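Local coordinates for two-domain protein containing predicted PHP-like metal-dependent phosphoesterase (Bacteroides vulgatus ATCC 8482, PDB 3E38), which binds three zinc ions and is probably a PHP-type metal-dependent phosphoesterase, a family often credited with exonuclease activity on nucleic acids, at residues L48-L53 against G85-I89; H210-V216 against R234-H240; W35-V40 against D75-E79; N104-L108 against I226-L230. One frame throughout, in Å; residues are numbered along the deposited sequence.

Contact 1 (L48-L53 against G85-I89); sequences LDAISL and GILLI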
loop_
_atom_site.group_PDB
_atom_site.type_symbol
_atom_site.label_atom_id
_atom_site.label_comp_id
_atom_site.label_asym_id
_atom_site.label_seq_id
_atom_site.Cartn_x
_atom_site.Cartn_y
_atom_site.Cartn_z
ATOM N N LEU B 48 -10.264 -17.629 4.193
ATOM C CA LEU B 48 -10.731 -18.821 3.534
ATOM C C LEU B 48 -11.318 -19.667 4.584
ATOM O O LEU B 48 -10.998 -19.507 5.747
ATOM C CB LEU B 48 -9.587 -19.591 2.874
ATOM C CG LEU B 48 -8.829 -19.057 1.691
ATOM C CD1 LEU B 48 -8.056 -20.254 1.069
ATOM C CD2 LEU B 48 -9.794 -18.471 0.732
ATOM N N ASP B 49 -12.157 -20.597 4.135
ATOM C CA ASP B 49 -12.843 -21.554 5.007
ATOM C C ASP B 49 -12.356 -22.992 4.833
ATOM O O ASP B 49 -12.415 -23.840 5.743
ATOM C CB ASP B 49 -14.337 -21.525 4.704
ATOM C CG ASP B 49 -14.971 -20.194 5.047
ATOM O OD1 ASP B 49 -14.868 -19.759 6.208
ATOM O OD2 ASP B 49 -15.606 -19.603 4.166
ATOM N N ALA B 50 -11.874 -23.257 3.636
ATOM C CA ALA B 50 -11.490 -24.602 3.261
ATOM C C ALA B 50 -10.439 -24.630 2.160
ATOM O O ALA B 50 -10.379 -23.760 1.263
ATOM C CB ALA B 50 -12.751 -25.411 2.852
ATOM N N ILE B 51 -9.633 -25.673 2.242
ATOM C CA ILE B 51 -8.574 -25.894 1.284
ATOM C C ILE B 51 -8.336 -27.346 1.049
ATOM O O ILE B 51 -8.713 -28.174 1.819
ATOM C CB ILE B 51 -7.199 -25.315 1.795
ATOM C CG1 ILE B 51 -6.717 -26.079 3.014
ATOM C CG2 ILE B 51 -7.285 -23.814 2.098
ATOM C CD1 ILE B 51 -5.340 -25.612 3.558
ATOM N N SER B 52 -7.689 -27.624 -0.057
ATOM C CA SER B 52 -7.220 -28.949 -0.355
ATOM C C SER B 52 -5.787 -28.838 -0.876
ATOM O O SER B 52 -5.559 -28.231 -1.928
ATOM C CB SER B 52 -8.123 -29.609 -1.409
ATOM O OG SER B 52 -7.756 -30.962 -1.656
ATOM N N LEU B 53 -4.847 -29.389 -0.116
ATOM C CA LEU B 53 -3.438 -29.463 -0.528
ATOM C C LEU B 53 -3.378 -30.671 -1.469
ATOM O O LEU B 53 -3.447 -31.842 -1.048
ATOM C CB LEU B 53 -2.526 -29.588 0.679
ATOM C CG LEU B 53 -1.011 -29.439 0.559
ATOM C CD1 LEU B 53 -0.607 -28.234 -0.254
ATOM C CD2 LEU B 53 -0.398 -29.366 1.979
ATOM N N GLY B 85 -9.440 -23.490 12.510
ATOM C CA GLY B 85 -10.789 -23.640 12.004
ATOM C C GLY B 85 -10.930 -23.716 10.513
ATOM O O GLY B 85 -11.981 -23.403 9.969
ATOM N N ILE B 86 -9.862 -24.131 9.846
ATOM C CA ILE B 86 -9.878 -24.366 8.378
ATOM C C ILE B 86 -10.221 -25.821 8.110
ATOM O O ILE B 86 -9.687 -26.732 8.763
ATOM C CB ILE B 86 -8.512 -24.031 7.691
ATOM C CG1 ILE B 86 -8.041 -22.621 8.061
ATOM C CG2 ILE B 86 -8.556 -24.233 6.144
ATOM C CD1 ILE B 86 -9.071 -21.511 7.891
ATOM N N LEU B 87 -11.157 -26.009 7.187
ATOM C CA LEU B 87 -11.608 -27.322 6.719
ATOM C C LEU B 87 -10.615 -27.846 5.706
ATOM O O LEU B 87 -10.307 -27.156 4.731
ATOM C CB LEU B 87 -13.021 -27.264 6.054
ATOM C CG LEU B 87 -14.229 -26.814 6.916
ATOM C CD1 LEU B 87 -15.490 -26.657 6.061
ATOM C CD2 LEU B 87 -14.506 -27.747 8.101
ATOM N N LEU B 88 -10.166 -29.079 5.930
ATOM C CA LEU B 88 -9.114 -29.700 5.127
ATOM C C LEU B 88 -9.616 -30.906 4.354
ATOM O O LEU B 88 -9.861 -31.964 4.895
ATOM C CB LEU B 88 -7.935 -30.041 6.049
ATOM C CG LEU B 88 -6.563 -30.515 5.587
ATOM C CD1 LEU B 88 -5.792 -29.483 4.819
ATOM C CD2 LEU B 88 -5.784 -30.917 6.817
ATOM N N ILE B 89 -9.730 -30.706 3.060
ATOM C CA ILE B 89 -10.180 -31.709 2.098
ATOM C C ILE B 89 -8.913 -32.370 1.539
ATOM O O ILE B 89 -8.031 -31.727 0.957
ATOM C CB ILE B 89 -11.008 -31.023 0.978
ATOM C CG1 ILE B 89 -12.160 -30.245 1.596
ATOM C CG2 ILE B 89 -11.494 -32.010 -0.163
ATOM C CD1 ILE B 89 -12.743 -29.190 0.630
HETATM O O HOH W 1 -5.408 -31.513 1.968
#
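Ala50 pairs with Leu87 and Ile51 with Leu88 in parallel bridges that join strands 50-56 and 87-95, the two strands of a beta-alpha-beta unit connected by helix 72-83. The ladder is the classical parallel one. Leu87 N donates to Asp49 O (2.9 Å), Ile51 N to Leu87 O (3.0 Å), and Ile89 N to Ile51 O (3.0 Å), which means that Ile51 grips the residues on either side of Leu88. One face of the pair is apolar through Ile51: its CG1 sits between the backbone N and the carbonyl carbon (chi1 66°), a placement that brings it to Leu88 CD1 at 4.0 Å and Ile86 CG2 at 4.1 Å. On the other face Ala50 CB rests on Leu87 CB (3.7 Å).

A second shell packs around the pair. Ile226 of helix 223-231 lies on Ala50 and Leu87, while Phe74 and Cys77 of helix 72-83 lie on Leu88. The Asp49 carboxylate takes the Lys20 backbone N and a salt bridge from Arg221, which also bonds to Gly85 O, and Gly85 ends helix 72-83 as the C-prime residue of a Schellman motif. At the far end Ile89 O is gripped twice. Water 1 bridges it to Leu53 N, and Ser52 OG, turned anti to its own N (chi1 -175°), donates over 2.7 Å to Ile89 O from 48° above the carbonyl plane.

Contact 2 (H210-V216 against R234-H240); sequences HRTMTFV and RTAAYFH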
loop_
_atom_site.group_PDB
_atom_site.type_symbol
_atom_site.label_atom_id
_atom_site.label_comp_id
_atom_site.label_asym_id
_atom_site.label_seq_id
_atom_site.Cartn_x
_atom_site.Cartn_y
_atom_site.Cartn_z
ATOM N N HIS B 210 -6.309 -10.674 -4.861
ATOM C CA HIS B 210 -6.711 -11.819 -4.036
ATOM C C HIS B 210 -6.503 -13.098 -4.775
ATOM O O HIS B 210 -6.623 -13.177 -6.011
ATOM C CB HIS B 210 -8.202 -11.700 -3.670
ATOM C CG HIS B 210 -9.087 -11.790 -4.861
ATOM N ND1 HIS B 210 -9.487 -12.997 -5.383
ATOM C CD2 HIS B 210 -9.540 -10.842 -5.712
ATOM C CE1 HIS B 210 -10.199 -12.793 -6.475
ATOM N NE2 HIS B 210 -10.248 -11.491 -6.700
ATOM N N ARG B 211 -6.279 -14.151 -4.011
ATOM C CA ARG B 211 -6.024 -15.432 -4.617
ATOM C C ARG B 211 -7.266 -15.864 -5.350
ATOM O O ARG B 211 -8.359 -15.651 -4.865
ATOM C CB ARG B 211 -5.625 -16.491 -3.582
ATOM C CG ARG B 211 -6.792 -17.170 -2.866
ATOM C CD ARG B 211 -6.360 -18.493 -2.260
ATOM N NE ARG B 211 -5.635 -18.262 -1.029
ATOM C CZ ARG B 211 -4.920 -19.161 -0.383
ATOM N NH1 ARG B 211 -4.800 -20.387 -0.852
ATOM N NH2 ARG B 211 -4.313 -18.808 0.744
ATOM N N THR B 212 -7.090 -16.446 -6.530
ATOM C CA THR B 212 -8.217 -17.006 -7.280
ATOM C C THR B 212 -8.829 -18.105 -6.435
ATOM O O THR B 212 -8.149 -18.918 -5.830
ATOM C CB THR B 212 -7.742 -17.512 -8.638
ATOM O OG1 THR B 212 -7.249 -16.378 -9.347
ATOM C CG2 THR B 212 -8.851 -18.185 -9.438
HETATM N N MSE B 213 -10.129 -18.091 -6.335
HETATM C CA MSE B 213 -10.769 -19.045 -5.455
HETATM C C MSE B 213 -12.168 -19.385 -5.867
HETATM O O MSE B 213 -12.638 -18.950 -6.885
HETATM C CB MSE B 213 -10.820 -18.451 -4.043
HETATM C CG MSE B 213 -11.744 -17.230 -3.926
HETATM SE SE MSE B 213 -11.718 -16.439 -2.128
HETATM C CE MSE B 213 -9.895 -15.741 -2.200
ATOM N N THR B 214 -12.827 -20.190 -5.044
ATOM C CA THR B 214 -14.230 -20.597 -5.322
ATOM C C THR B 214 -15.170 -20.274 -4.185
ATOM O O THR B 214 -14.912 -20.569 -3.014
ATOM C CB THR B 214 -14.379 -22.119 -5.627
ATOM O OG1 THR B 214 -13.503 -22.494 -6.676
ATOM C CG2 THR B 214 -15.790 -22.485 -6.003
ATOM N N PHE B 215 -16.230 -19.576 -4.539
ATOM C CA PHE B 215 -17.319 -19.357 -3.605
ATOM C C PHE B 215 -18.221 -20.594 -3.671
ATOM O O PHE B 215 -18.725 -20.973 -4.767
ATOM C CB PHE B 215 -18.156 -18.100 -3.918
ATOM C CG PHE B 215 -17.435 -16.819 -3.726
ATOM C CD1 PHE B 215 -16.268 -16.779 -2.985
ATOM C CD2 PHE B 215 -17.988 -15.624 -4.185
ATOM C CE1 PHE B 215 -15.594 -15.582 -2.794
ATOM C CE2 PHE B 215 -17.330 -14.407 -3.983
ATOM C CZ PHE B 215 -16.135 -14.390 -3.294
ATOM N N VAL B 216 -18.393 -21.227 -2.508
ATOM C CA VAL B 216 -19.243 -22.417 -2.361
ATOM C C VAL B 216 -20.453 -22.109 -1.471
ATOM O O VAL B 216 -20.315 -21.718 -0.302
ATOM C CB VAL B 216 -18.457 -23.647 -1.803
ATOM C CG1 VAL B 216 -19.320 -24.927 -1.812
ATOM C CG2 VAL B 216 -17.164 -23.904 -2.603
ATOM N N ARG B 234 -23.181 -25.612 -6.925
ATOM C CA ARG B 234 -23.512 -24.402 -6.164
ATOM C C ARG B 234 -22.238 -23.691 -5.754
ATOM O O ARG B 234 -21.839 -23.593 -4.585
ATOM C CB ARG B 234 -24.413 -24.748 -4.982
ATOM C CG ARG B 234 -25.488 -23.712 -4.780
ATOM C CD ARG B 234 -26.412 -24.025 -3.630
ATOM N NE ARG B 234 -27.089 -25.316 -3.759
ATOM C CZ ARG B 234 -26.828 -26.384 -3.014
ATOM N NH1 ARG B 234 -25.890 -26.350 -2.073
ATOM N NH2 ARG B 234 -27.523 -27.492 -3.206
ATOM N N THR B 235 -21.616 -23.205 -6.821
ATOM C CA THR B 235 -20.334 -22.474 -6.819
ATOM C C THR B 235 -20.322 -21.304 -7.783
ATOM O O THR B 235 -21.173 -21.156 -8.680
ATOM C CB THR B 235 -19.163 -23.384 -7.317
ATOM O OG1 THR B 235 -19.392 -23.755 -8.700
ATOM C CG2 THR B 235 -19.030 -24.696 -6.474
ATOM N N ALA B 236 -19.300 -20.495 -7.580
ATOM C CA ALA B 236 -18.915 -19.382 -8.472
ATOM C C ALA B 236 -17.438 -19.170 -8.286
ATOM O O ALA B 236 -16.936 -19.195 -7.151
ATOM C CB ALA B 236 -19.682 -18.088 -8.173
ATOM N N ALA B 237 -16.736 -19.020 -9.398
ATOM C CA ALA B 237 -15.300 -18.718 -9.373
ATOM C C ALA B 237 -15.033 -17.187 -9.276
ATOM O O ALA B 237 -15.578 -16.371 -9.990
ATOM C CB ALA B 237 -14.586 -19.342 -10.580
ATOM N N TYR B 238 -14.169 -16.855 -8.346
ATOM C CA TYR B 238 -13.748 -15.503 -8.057
ATOM C C TYR B 238 -12.312 -15.340 -8.464
ATOM O O TYR B 238 -11.403 -15.875 -7.861
ATOM C CB TYR B 238 -13.898 -15.245 -6.581
ATOM C CG TYR B 238 -13.588 -13.828 -6.147
ATOM C CD1 TYR B 238 -13.902 -12.732 -6.944
ATOM C CD2 TYR B 238 -13.046 -13.582 -4.891
ATOM C CE1 TYR B 238 -13.630 -11.469 -6.525
ATOM C CE2 TYR B 238 -12.795 -12.326 -4.479
ATOM C CZ TYR B 238 -13.081 -11.266 -5.277
ATOM O OH TYR B 238 -12.820 -9.965 -4.810
ATOM N N PHE B 239 -12.166 -14.545 -9.498
ATOM C CA PHE B 239 -10.933 -14.351 -10.230
ATOM C C PHE B 239 -10.689 -12.898 -10.503
ATOM O O PHE B 239 -11.420 -12.275 -11.274
ATOM C CB PHE B 239 -11.090 -15.080 -11.574
ATOM C CG PHE B 239 -9.968 -14.827 -12.531
ATOM C CD1 PHE B 239 -8.762 -15.499 -12.399
ATOM C CD2 PHE B 239 -10.098 -13.893 -13.533
ATOM C CE1 PHE B 239 -7.743 -15.248 -13.244
ATOM C CE2 PHE B 239 -9.071 -13.665 -14.401
ATOM C CZ PHE B 239 -7.897 -14.348 -14.253
ATOM N N HIS B 240 -9.664 -12.336 -9.864
ATOM C CA HIS B 240 -9.384 -10.945 -10.089
ATOM C C HIS B 240 -10.676 -10.228 -9.736
ATOM O O HIS B 240 -11.192 -10.420 -8.643
ATOM C CB HIS B 240 -8.957 -10.754 -11.551
ATOM C CG HIS B 240 -7.575 -11.305 -11.838
ATOM N ND1 HIS B 240 -6.871 -11.029 -12.987
ATOM C CD2 HIS B 240 -6.741 -12.050 -11.067
ATOM C CE1 HIS B 240 -5.698 -11.641 -12.946
ATOM N NE2 HIS B 240 -5.591 -12.271 -11.789
HETATM O O HOH W 2 -7.739 -13.846 -8.439
#
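Thr235 pairs with Val216 in a non-hydrogen-bonded pair, and its CB also lies 3.7 Å from Thr214 CG2. Ala236 follows as a hydrogen-bonded pair with Phe215: Phe215 N reaches Ala236 O at 2.7 Å, and Ala236 N returns to Phe215 O at 2.9 Å. Ala237 stands opposite Thr214. Tyr238 then exchanges two backbone bonds with Met213, a selenomethionine here, and its side chain builds an aromatic cluster. With CG anti to the backbone N (chi1 -176°), the Tyr238 ring lies in an offset stack on the His210 imidazole, centroids 3.7 Å apart and planes at 9°, while its CB sits over a face of the Phe215 ring and CD2 meets Phe215 CZ at 3.6 Å. A serine in its place would probably leave the His210 ring without its stacking partner and open a gap beside Phe215 CZ. Phe239 CD1 approaches Thr212 OG1, which is hydrogen-bonded to Gly171 O. Water 2 joins His240 N to His210 O and Thr212 OG1. Leu243 of strand 242-244 packs on Phe215, Ala236 and Tyr238, whereas Thr235 meets Leu230 of helix 223-231 and Ala237 meets Val168 of strand 165-170.

Contact 3 (W35-V40 against D75-E79); sequences WPTVRV and DLCRE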
loop_
_atom_site.group_PDB
_atom_site.type_symbol
_atom_site.label_atom_id
_atom_site.label_comp_id
_atom_site.label_asym_id
_atom_site.label_seq_id
_atom_site.Cartn_x
_atom_site.Cartn_y
_atom_site.Cartn_z
ATOM N N TRP B 35 6.483 -25.230 3.286
ATOM C CA TRP B 35 6.114 -26.315 4.196
ATOM C C TRP B 35 4.568 -26.398 4.291
ATOM O O TRP B 35 3.899 -25.373 4.263
ATOM C CB TRP B 35 6.736 -26.086 5.559
ATOM C CG TRP B 35 6.585 -27.238 6.414
ATOM C CD1 TRP B 35 5.762 -27.347 7.452
ATOM C CD2 TRP B 35 7.313 -28.476 6.334
ATOM N NE1 TRP B 35 5.898 -28.580 8.036
ATOM C CE2 TRP B 35 6.844 -29.295 7.368
ATOM C CE3 TRP B 35 8.294 -28.980 5.465
ATOM C CZ2 TRP B 35 7.343 -30.592 7.601
ATOM C CZ3 TRP B 35 8.769 -30.294 5.681
ATOM C CH2 TRP B 35 8.294 -31.066 6.743
ATOM N N PRO B 36 3.992 -27.611 4.423
ATOM C CA PRO B 36 2.516 -27.642 4.257
ATOM C C PRO B 36 1.727 -26.793 5.200
ATOM O O PRO B 36 0.692 -26.313 4.796
ATOM C CB PRO B 36 2.182 -29.121 4.446
ATOM C CG PRO B 36 3.417 -29.806 3.910
ATOM C CD PRO B 36 4.540 -28.986 4.522
ATOM N N THR B 37 2.253 -26.522 6.399
ATOM C CA THR B 37 1.474 -25.779 7.391
ATOM C C THR B 37 1.294 -24.312 6.955
ATOM O O THR B 37 0.335 -23.623 7.290
ATOM C CB THR B 37 2.054 -25.929 8.760
ATOM O OG1 THR B 37 3.424 -25.554 8.733
ATOM C CG2 THR B 37 1.934 -27.415 9.164
ATOM N N VAL B 38 2.174 -23.872 6.096
ATOM C CA VAL B 38 2.062 -22.515 5.599
ATOM C C VAL B 38 0.769 -22.365 4.821
ATOM O O VAL B 38 0.165 -21.297 4.836
ATOM C CB VAL B 38 3.238 -22.168 4.664
ATOM C CG1 VAL B 38 3.079 -20.794 4.048
ATOM C CG2 VAL B 38 4.513 -22.270 5.406
ATOM N N ARG B 39 0.344 -23.418 4.125
ATOM C CA ARG B 39 -0.866 -23.275 3.315
ATOM C C ARG B 39 -2.085 -23.047 4.208
ATOM O O ARG B 39 -3.099 -22.473 3.775
ATOM C CB ARG B 39 -1.139 -24.470 2.391
ATOM C CG ARG B 39 -0.137 -24.690 1.265
ATOM C CD ARG B 39 0.033 -23.443 0.435
ATOM N NE ARG B 39 0.966 -23.656 -0.667
ATOM C CZ ARG B 39 1.684 -22.692 -1.246
ATOM N NH1 ARG B 39 1.591 -21.431 -0.827
ATOM N NH2 ARG B 39 2.497 -22.992 -2.249
ATOM N N VAL B 40 -1.943 -23.486 5.453
ATOM C CA VAL B 40 -3.021 -23.429 6.421
ATOM C C VAL B 40 -3.010 -22.028 6.994
ATOM O O VAL B 40 -4.054 -21.441 7.194
ATOM C CB VAL B 40 -2.939 -24.527 7.569
ATOM C CG1 VAL B 40 -4.053 -24.284 8.614
ATOM C CG2 VAL B 40 -3.010 -25.977 6.994
ATOM N N ASP B 75 -1.398 -35.028 6.195
ATOM C CA ASP B 75 -1.233 -35.428 7.582
ATOM C C ASP B 75 -0.649 -34.285 8.387
ATOM O O ASP B 75 -1.037 -34.019 9.526
ATOM C CB ASP B 75 -0.320 -36.669 7.698
ATOM C CG ASP B 75 -0.988 -37.979 7.234
ATOM O OD1 ASP B 75 -2.203 -38.014 6.874
ATOM O OD2 ASP B 75 -0.263 -39.001 7.236
ATOM N N LEU B 76 0.293 -33.590 7.786
ATOM C CA LEU B 76 1.019 -32.499 8.496
ATOM C C LEU B 76 0.193 -31.242 8.747
ATOM O O LEU B 76 0.516 -30.417 9.592
ATOM C CB LEU B 76 2.267 -32.096 7.694
ATOM C CG LEU B 76 3.403 -33.108 7.724
ATOM C CD1 LEU B 76 4.432 -32.832 6.665
ATOM C CD2 LEU B 76 4.041 -33.094 9.154
ATOM N N CYS B 77 -0.877 -31.105 7.989
ATOM C CA CYS B 77 -1.715 -29.906 8.067
ATOM C C CYS B 77 -2.863 -30.008 9.039
ATOM O O CYS B 77 -3.455 -29.013 9.421
ATOM C CB CYS B 77 -2.362 -29.629 6.690
ATOM S SG CYS B 77 -1.205 -29.032 5.514
ATOM N N ARG B 78 -3.154 -31.229 9.443
ATOM C CA ARG B 78 -4.362 -31.517 10.227
ATOM C C ARG B 78 -4.513 -30.765 11.546
ATOM O O ARG B 78 -5.539 -30.222 11.845
ATOM C CB ARG B 78 -4.462 -33.023 10.471
ATOM C CG ARG B 78 -4.663 -33.817 9.157
ATOM C CD ARG B 78 -5.058 -35.293 9.379
ATOM N NE ARG B 78 -6.471 -35.346 9.738
ATOM C CZ ARG B 78 -7.245 -36.424 9.723
ATOM N NH1 ARG B 78 -6.779 -37.614 9.357
ATOM N NH2 ARG B 78 -8.514 -36.290 10.069
ATOM N N GLU B 79 -3.474 -30.711 12.323
ATOM C CA GLU B 79 -3.571 -30.072 13.632
ATOM C C GLU B 79 -3.741 -28.596 13.494
ATOM O O GLU B 79 -4.508 -27.976 14.209
ATOM C CB GLU B 79 -2.305 -30.333 14.440
ATOM C CG GLU B 79 -2.221 -29.605 15.728
ATOM C CD GLU B 79 -0.875 -29.849 16.436
ATOM O OE1 GLU B 79 -0.074 -30.679 15.934
ATOM O OE2 GLU B 79 -0.625 -29.200 17.486
#
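The Trp35 indole meets Leu76 through its six-membered ring, CZ2 lying 3.8 Å from Leu76 CD1, which approaches at a slant. Over one face of the indole, toward its rim, sits CD of the following residue, Pro36, and Thr37 OG1 is at the edge in the ring plane. Phe29 makes an edge-to-face contact with the same indole, and His62 of the second subunit stacks on it, so this aromatic group belongs to the subunit interface as well as to the helix pair.

Beyond the indole, the first turn of helix 36-45 leans on helix 72-83. Leu76 CD1 also reaches Pro36 CG (4.2 Å). Cys77 carries the middle of the contact: with SG anti to its own carbonyl carbon (chi1 -72°), the sulfur comes to Pro36 CB at 3.6 Å, and Cys77 CB meets Val40 CG2 at 3.7 Å one turn on. Thr37 presses its methyl, CG2, against Leu76 O at 3.3 Å. The axes of the short helical segments come within 8.5 Å, crossing at -40°. Leu53 of strand 50-56 lies against Pro36 and Cys77, closing the seam on the sheet side. Two successive helices packed against each other over neighbouring parallel strands, each helix following its strand in the chain, is the layering expected of the distorted beta/alpha barrel of PHP domains.

Contact 4 (N104-L108 against I226-L230); sequences NAIFL and IREAL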
loop_
_atom_site.group_PDB
_atom_site.type_symbol
_atom_site.label_atom_id
_atom_site.label_comp_id
_atom_site.label_asym_id
_atom_site.label_seq_id
_atom_site.Cartn_x
_atom_site.Cartn_y
_atom_site.Cartn_z
ATOM N N ASN B 104 -7.683 -32.876 -10.715
ATOM C CA ASN B 104 -7.678 -33.014 -9.265
ATOM C C ASN B 104 -8.802 -33.914 -8.814
ATOM O O ASN B 104 -9.910 -33.849 -9.307
ATOM C CB ASN B 104 -7.764 -31.692 -8.547
ATOM C CG ASN B 104 -6.420 -31.045 -8.371
ATOM O OD1 ASN B 104 -5.456 -31.398 -9.037
ATOM N ND2 ASN B 104 -6.344 -30.101 -7.446
ATOM N N ALA B 105 -8.429 -34.800 -7.901
ATOM C CA ALA B 105 -9.309 -35.733 -7.212
ATOM C C ALA B 105 -9.351 -35.234 -5.780
ATOM O O ALA B 105 -8.330 -35.231 -5.103
ATOM C CB ALA B 105 -8.765 -37.158 -7.284
ATOM N N ILE B 106 -10.508 -34.735 -5.354
ATOM C CA ILE B 106 -10.655 -34.286 -3.971
ATOM C C ILE B 106 -11.728 -35.124 -3.268
ATOM O O ILE B 106 -12.510 -35.891 -3.864
ATOM C CB ILE B 106 -10.860 -32.735 -3.834
ATOM C CG1 ILE B 106 -12.217 -32.289 -4.378
ATOM C CG2 ILE B 106 -9.691 -31.978 -4.561
ATOM C CD1 ILE B 106 -12.543 -30.852 -4.124
ATOM N N PHE B 107 -11.665 -35.020 -1.956
ATOM C CA PHE B 107 -12.505 -35.827 -1.062
ATOM C C PHE B 107 -12.030 -37.275 -1.093
ATOM O O PHE B 107 -12.762 -38.224 -0.933
ATOM C CB PHE B 107 -14.004 -35.654 -1.335
ATOM C CG PHE B 107 -14.534 -34.328 -0.837
ATOM C CD1 PHE B 107 -14.718 -34.128 0.510
ATOM C CD2 PHE B 107 -14.729 -33.263 -1.690
ATOM C CE1 PHE B 107 -15.155 -32.941 0.974
ATOM C CE2 PHE B 107 -15.193 -32.049 -1.232
ATOM C CZ PHE B 107 -15.397 -31.884 0.104
ATOM N N LEU B 108 -10.751 -37.411 -1.319
ATOM C CA LEU B 108 -10.108 -38.720 -1.220
ATOM C C LEU B 108 -10.023 -39.167 0.208
ATOM O O LEU B 108 -10.049 -38.348 1.145
ATOM C CB LEU B 108 -8.654 -38.674 -1.764
ATOM C CG LEU B 108 -8.579 -38.423 -3.278
ATOM C CD1 LEU B 108 -7.146 -38.338 -3.772
ATOM C CD2 LEU B 108 -9.381 -39.467 -4.083
ATOM N N ILE B 226 -19.762 -28.803 1.970
ATOM C CA ILE B 226 -19.022 -28.400 0.775
ATOM C C ILE B 226 -19.249 -29.374 -0.368
ATOM O O ILE B 226 -19.486 -29.005 -1.502
ATOM C CB ILE B 226 -17.552 -28.342 1.049
ATOM C CG1 ILE B 226 -17.251 -27.179 2.025
ATOM C CG2 ILE B 226 -16.756 -28.157 -0.247
ATOM C CD1 ILE B 226 -15.837 -27.050 2.302
ATOM N N ARG B 227 -19.156 -30.638 -0.032
ATOM C CA ARG B 227 -19.267 -31.696 -1.005
ATOM C C ARG B 227 -20.618 -31.634 -1.677
ATOM O O ARG B 227 -20.699 -31.778 -2.904
ATOM C CB ARG B 227 -19.035 -33.081 -0.376
ATOM C CG ARG B 227 -19.230 -34.237 -1.371
ATOM C CD ARG B 227 -18.382 -34.020 -2.577
ATOM N NE ARG B 227 -18.543 -35.008 -3.638
ATOM C CZ ARG B 227 -17.888 -36.170 -3.703
ATOM N NH1 ARG B 227 -17.043 -36.575 -2.744
ATOM N NH2 ARG B 227 -18.090 -36.940 -4.733
ATOM N N GLU B 228 -21.667 -31.377 -0.882
ATOM C CA GLU B 228 -23.064 -31.333 -1.417
ATOM C C GLU B 228 -23.259 -30.124 -2.359
ATOM O O GLU B 228 -23.902 -30.195 -3.428
ATOM C CB GLU B 228 -24.114 -31.365 -0.285
ATOM C CG GLU B 228 -25.576 -31.328 -0.773
ATOM C CD GLU B 228 -26.092 -29.932 -1.058
ATOM O OE1 GLU B 228 -25.469 -28.939 -0.582
ATOM O OE2 GLU B 228 -27.153 -29.835 -1.720
ATOM N N ALA B 229 -22.615 -29.035 -1.990
ATOM C CA ALA B 229 -22.616 -27.823 -2.828
ATOM C C ALA B 229 -21.968 -28.134 -4.178
ATOM O O ALA B 229 -22.511 -27.824 -5.259
ATOM C CB ALA B 229 -21.864 -26.684 -2.145
ATOM N N LEU B 230 -20.812 -28.768 -4.101
ATOM C CA LEU B 230 -20.036 -29.081 -5.308
ATOM C C LEU B 230 -20.777 -30.054 -6.165
ATOM O O LEU B 230 -20.703 -29.989 -7.380
ATOM C CB LEU B 230 -18.644 -29.657 -5.014
ATOM C CG LEU B 230 -17.643 -28.786 -4.247
ATOM C CD1 LEU B 230 -16.367 -29.584 -3.889
ATOM C CD2 LEU B 230 -17.303 -27.559 -5.061
HETATM O O HOH W 3 -14.919 -39.046 -1.684
#
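Phe107 stretches across Arg227 of helix 223-231, the two side chains sliding past each other in opposite directions. The aromatic chain leaves its backbone with CG anti to the carbonyl carbon (chi1 -74°), which carries the ring toward the helix. At its root, Phe107 CB lies 3.5 Å from Arg227 NH1, and the guanidinium is inclined at 37° to the ring. Further along, Phe107 CD2 meets Arg227 CD at 3.8 Å. Phe107 CE2 has Leu230 CD1 at its edge, also 3.8 Å away, and at the end of the ring CZ meets Ile226 CG2 at 4.0 Å, again in the ring plane. The start of the arginine chain thus lies over the far end of the ring: Arg227 CB stands 4.1 Å from the Phe107 ring centroid and 19° off the normal, a CH-pi contact, and the bend at chi2 helps bring its end back beside Phe107 CB. A serine in place of Phe107 would probably open a gap beside Ile226 CG2 and Leu230 CD1 and leave the aliphatic part of Arg227 without the face it lies on.

Arg227 NE forms a salt bridge with Asp231, and NH2 is hydrogen-bonded to Gly130 O. Beside the ring, Ile106 CD1 touches Leu230 CD1 at 4.0 Å, the two side chains crossing at about a right angle. The whole packs helix 223-231 against the sheet: Ile89 of strand 87-95 backs Ile106 and Phe107, and Phe132 of strand 132-135 lies on Ile106, Arg227 and Leu230.

How the contacts relate
Contacts 1, 2 and 4 all reach one large mixed sheet, whereas contact 3 pairs two helices packed against it. Contacts 1 and 3 have centres about 10 Å apart and cross along the chain, since helix 36-45, strand 50-56, helix 72-83 and strand 87-95 follow one another in that order. Contact 4 follows contact 1 in sequence, its centre about 12 Å away, and the two touch through Ile226 and Ile89. Contacts 2 and 4 also cross, since helix 223-231 links strands 213-218 and 235-239; Arg234 joins Glu228 there by a salt bridge. Contacts 2 and 3 are about 22 Å apart, centre to centre, and do not touch. Together they join neighbouring strands and covering helices of the domain that binds the zinc ions.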